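Side-chain contact in beta-fructofuranosidase (Bifidobacterium adolescentis, PDB 6NOB), which probably releases terminal fructose from sucrose and related beta-fructofuranosides by hydrolysis, as a family 32 glycoside hydrolase: residues E459-Q464 and N469-L474. Sequence-based numbering, arbitrary orientation.
Sequences EMRVEQ and NGMMSL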
ATOM      1  N   GLU A 459      -8.721  12.727   5.586  1.00 46.59           N
ATOM      2  CA  GLU A 459      -8.269  13.440   6.782  1.00 48.10           C
ATOM      3  C   GLU A 459      -8.898  12.857   8.047  1.00 48.93           C
ATOM      4  O   GLU A 459      -9.397  13.579   8.912  1.00 52.27           O
ATOM      5  CB  GLU A 459      -8.554  14.941   6.669  1.00 43.80           C
ATOM      6  CG  GLU A 459      -8.104  15.544   5.354  1.00 45.26           C
ATOM      7  CD  GLU A 459      -8.173  17.059   5.346  1.00 55.70           C
ATOM      8  OE1 GLU A 459      -8.598  17.652   6.363  1.00 59.41           O
ATOM      9  OE2 GLU A 459      -7.796  17.656   4.315  1.00 55.30           O
ATOM     10  N   MET A 460      -8.872  11.530   8.146  1.00 48.46           N
ATOM     11  CA  MET A 460      -9.438  10.831   9.289  1.00 47.73           C
ATOM     12  C   MET A 460      -8.404  10.485  10.353  1.00 48.08           C
ATOM     13  O   MET A 460      -8.782  10.007  11.428  1.00 49.79           O
ATOM     14  CB  MET A 460     -10.145   9.552   8.825  1.00 49.28           C
ATOM     15  CG  MET A 460     -11.495   9.804   8.178  1.00 47.62           C
ATOM     16  SD  MET A 460     -12.736  10.301   9.386  1.00 48.17           S
ATOM     17  CE  MET A 460     -14.069  10.816   8.310  1.00 48.65           C
ATOM     18  N   ARG A 461      -7.123  10.721  10.089  1.00 47.67           N
ATOM     19  CA  ARG A 461      -6.056  10.368  11.015  1.00 45.48           C
ATOM     20  C   ARG A 461      -5.541  11.608  11.731  1.00 43.88           C
ATOM     21  O   ARG A 461      -5.369  12.667  11.120  1.00 48.75           O
ATOM     22  CB  ARG A 461      -4.911   9.672  10.277  1.00 41.55           C
ATOM     23  CG  ARG A 461      -5.311   8.347   9.647  1.00 42.46           C
ATOM     24  CD  ARG A 461      -4.178   7.750   8.831  1.00 37.69           C
ATOM     25  NE  ARG A 461      -4.504   6.412   8.347  1.00 43.12           N
ATOM     26  CZ  ARG A 461      -4.057   5.904   7.203  1.00 45.41           C
ATOM     27  NH1 ARG A 461      -3.263   6.624   6.419  1.00 43.15           N
ATOM     28  NH2 ARG A 461      -4.406   4.679   6.841  1.00 44.42           N
ATOM     29  N   VAL A 462      -5.302  11.471  13.033  1.00 44.13           N
ATOM     30  CA  VAL A 462      -4.763  12.546  13.859  1.00 44.46           C
ATOM     31  C   VAL A 462      -3.554  12.007  14.609  1.00 47.35           C
ATOM     32  O   VAL A 462      -3.635  10.950  15.246  1.00 54.96           O
ATOM     33  CB  VAL A 462      -5.813  13.097  14.844  1.00 51.32           C
ATOM     34  CG1 VAL A 462      -5.176  14.099  15.796  1.00 44.86           C
ATOM     35  CG2 VAL A 462      -6.962  13.739  14.089  1.00 54.74           C
ATOM     36  N   GLU A 463      -2.439  12.730  14.532  1.00 46.17           N
ATOM     37  CA  GLU A 463      -1.204  12.282  15.164  1.00 46.41           C
ATOM     38  C   GLU A 463      -1.379  12.178  16.673  1.00 47.96           C
ATOM     39  O   GLU A 463      -1.764  13.144  17.336  1.00 51.78           O
ATOM     40  CB  GLU A 463      -0.062  13.241  14.829  1.00 47.76           C
ATOM     41  CG  GLU A 463       1.246  12.902  15.528  1.00 51.04           C
ATOM     42  CD  GLU A 463       2.426  13.681  14.983  1.00 55.35           C
ATOM     43  OE1 GLU A 463       2.210  14.680  14.267  1.00 58.10           O
ATOM     44  OE2 GLU A 463       3.576  13.284  15.269  1.00 60.34           O
ATOM     45  N   GLN A 464      -1.093  10.997  17.212  1.00 49.67           N
ATOM     46  CA  GLN A 464      -1.199  10.746  18.642  1.00 53.86           C
ATOM     47  C   GLN A 464      -0.328   9.543  18.974  1.00 52.93           C
ATOM     48  O   GLN A 464       0.026   8.765  18.081  1.00 51.67           O
ATOM     49  CB  GLN A 464      -2.660  10.506  19.059  1.00 55.55           C
ATOM     50  CG  GLN A 464      -3.425   9.569  18.148  1.00 62.99           C
ATOM     51  CD  GLN A 464      -4.925   9.689  18.328  1.00 64.25           C
ATOM     52  OE1 GLN A 464      -5.688   9.588  17.367  1.00 65.59           O
ATOM     53  NE2 GLN A 464      -5.355   9.914  19.562  1.00 67.17           N
ATOM     54  N   ASN A 469       0.098   5.353  11.305  1.00 45.24           N
ATOM     55  CA  ASN A 469      -0.483   6.090  10.187  1.00 42.99           C
ATOM     56  C   ASN A 469      -0.279   5.241   8.938  1.00 45.09           C
ATOM     57  O   ASN A 469       0.793   5.268   8.326  1.00 48.62           O
ATOM     58  CB  ASN A 469       0.147   7.470  10.035  1.00 46.26           C
ATOM     59  CG  ASN A 469      -0.514   8.299   8.938  1.00 45.97           C
ATOM     60  OD1 ASN A 469      -1.128   7.763   8.014  1.00 42.02           O
ATOM     61  ND2 ASN A 469      -0.387   9.615   9.039  1.00 40.30           N
ATOM     62  N   GLY A 470      -1.314   4.499   8.558  1.00 46.95           N
ATOM     63  CA  GLY A 470      -1.253   3.688   7.362  1.00 45.66           C
ATOM     64  C   GLY A 470      -1.842   2.308   7.548  1.00 46.02           C
ATOM     65  O   GLY A 470      -1.644   1.670   8.588  1.00 45.24           O
ATOM     66  N   MET A 471      -2.582   1.839   6.549  1.00 41.82           N
ATOM     67  CA  MET A 471      -3.074   0.473   6.546  1.00 42.25           C
ATOM     68  C   MET A 471      -3.144  -0.011   5.107  1.00 43.04           C
ATOM     69  O   MET A 471      -3.170   0.783   4.163  1.00 42.95           O
ATOM     70  CB  MET A 471      -4.443   0.353   7.231  1.00 38.73           C
ATOM     71  CG  MET A 471      -5.626   0.654   6.333  1.00 44.59           C
ATOM     72  SD  MET A 471      -7.205   0.360   7.148  1.00 44.54           S
ATOM     73  CE  MET A 471      -7.218   1.672   8.364  1.00 39.91           C
ATOM     74  N   MET A 472      -3.158  -1.328   4.949  1.00 38.08           N
ATOM     75  CA  MET A 472      -3.339  -1.939   3.644  1.00 34.13           C
ATOM     76  C   MET A 472      -4.797  -2.325   3.450  1.00 37.25           C
ATOM     77  O   MET A 472      -5.530  -2.578   4.410  1.00 38.55           O
ATOM     78  CB  MET A 472      -2.447  -3.170   3.479  1.00 35.50           C
ATOM     79  CG  MET A 472      -0.973  -2.891   3.707  1.00 38.69           C
ATOM     80  SD  MET A 472      -0.287  -1.785   2.459  1.00 37.88           S
ATOM     81  CE  MET A 472       1.440  -1.845   2.903  1.00 35.58           C
ATOM     82  N   SER A 473      -5.211  -2.351   2.188  1.00 38.91           N
ATOM     83  CA  SER A 473      -6.519  -2.858   1.827  1.00 38.39           C
ATOM     84  C   SER A 473      -6.618  -4.349   2.157  1.00 45.99           C
ATOM     85  O   SER A 473      -5.628  -5.016   2.471  1.00 40.40           O
ATOM     86  CB  SER A 473      -6.775  -2.611   0.341  1.00 36.82           C
ATOM     87  OG  SER A 473      -5.997  -3.493  -0.456  1.00 33.95           O
ATOM     88  N   LEU A 474      -7.840  -4.867   2.113  1.00 44.87           N
ATOM     89  CA  LEU A 474      -7.940  -6.316   2.142  1.00 43.47           C
ATOM     90  C   LEU A 474      -7.584  -6.868   0.762  1.00 44.68           C
ATOM     91  O   LEU A 474      -7.945  -6.269  -0.254  1.00 46.43           O
ATOM     92  CB  LEU A 474      -9.347  -6.755   2.549  1.00 41.53           C
ATOM     93  CG  LEU A 474      -9.735  -6.482   4.008  1.00 38.15           C
ATOM     94  CD1 LEU A 474     -11.221  -6.724   4.241  1.00 32.61           C
ATOM     95  CD2 LEU A 474      -8.899  -7.329   4.961  1.00 35.86           C
TER
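Arg461 lays its guanidinium over the backbone at Asn469 and Gly470, and the side chains of Arg461 and Asn469 cross at about a right angle. The arginine chain runs extended from CG to NE, long enough to carry its charged end from the loop to the strand. The Gly470 end of the peptide lies under one face of the guanidinium, with Gly470 N 3.4 Å from its plane and near its centre, and Gly470 CA comes within 3.3 Å of Arg461 NH2. Glycine suits this place because, at its positive phi, a CB would press against the preceding carbonyl oxygen. Both segments belong to the catalytic five-bladed beta-propeller of family 32, where the loop joins strand 448-454 to its antiparallel neighbour 468-481, on the side facing the C-terminal beta-sandwich; Leu606 of that sandwich touches both Arg461 and Met471. The CB bond of Asn469 does not aim at the loop, but with CG anti to its own N (chi1 -176°) the amide swings nearer, and OD1 accepts a weak, bent hydrogen bond from Arg461 NH1 at 2.9 Å, the N-H...O angle being 117°. The amide plane is turned 64° from the guanidinium, and Asn469 OD1 also rests 3.2 Å from Arg461 CD. Asparagine can serve two sides: its ND2 bonds weakly to Phe153 O. The firmer grip on the arginine is NH2 to Phe454 O, while Met471 CG lies 4.2 Å from Arg461 NH2, its nonpolar side chain suited to packing on Leu606 and Val591.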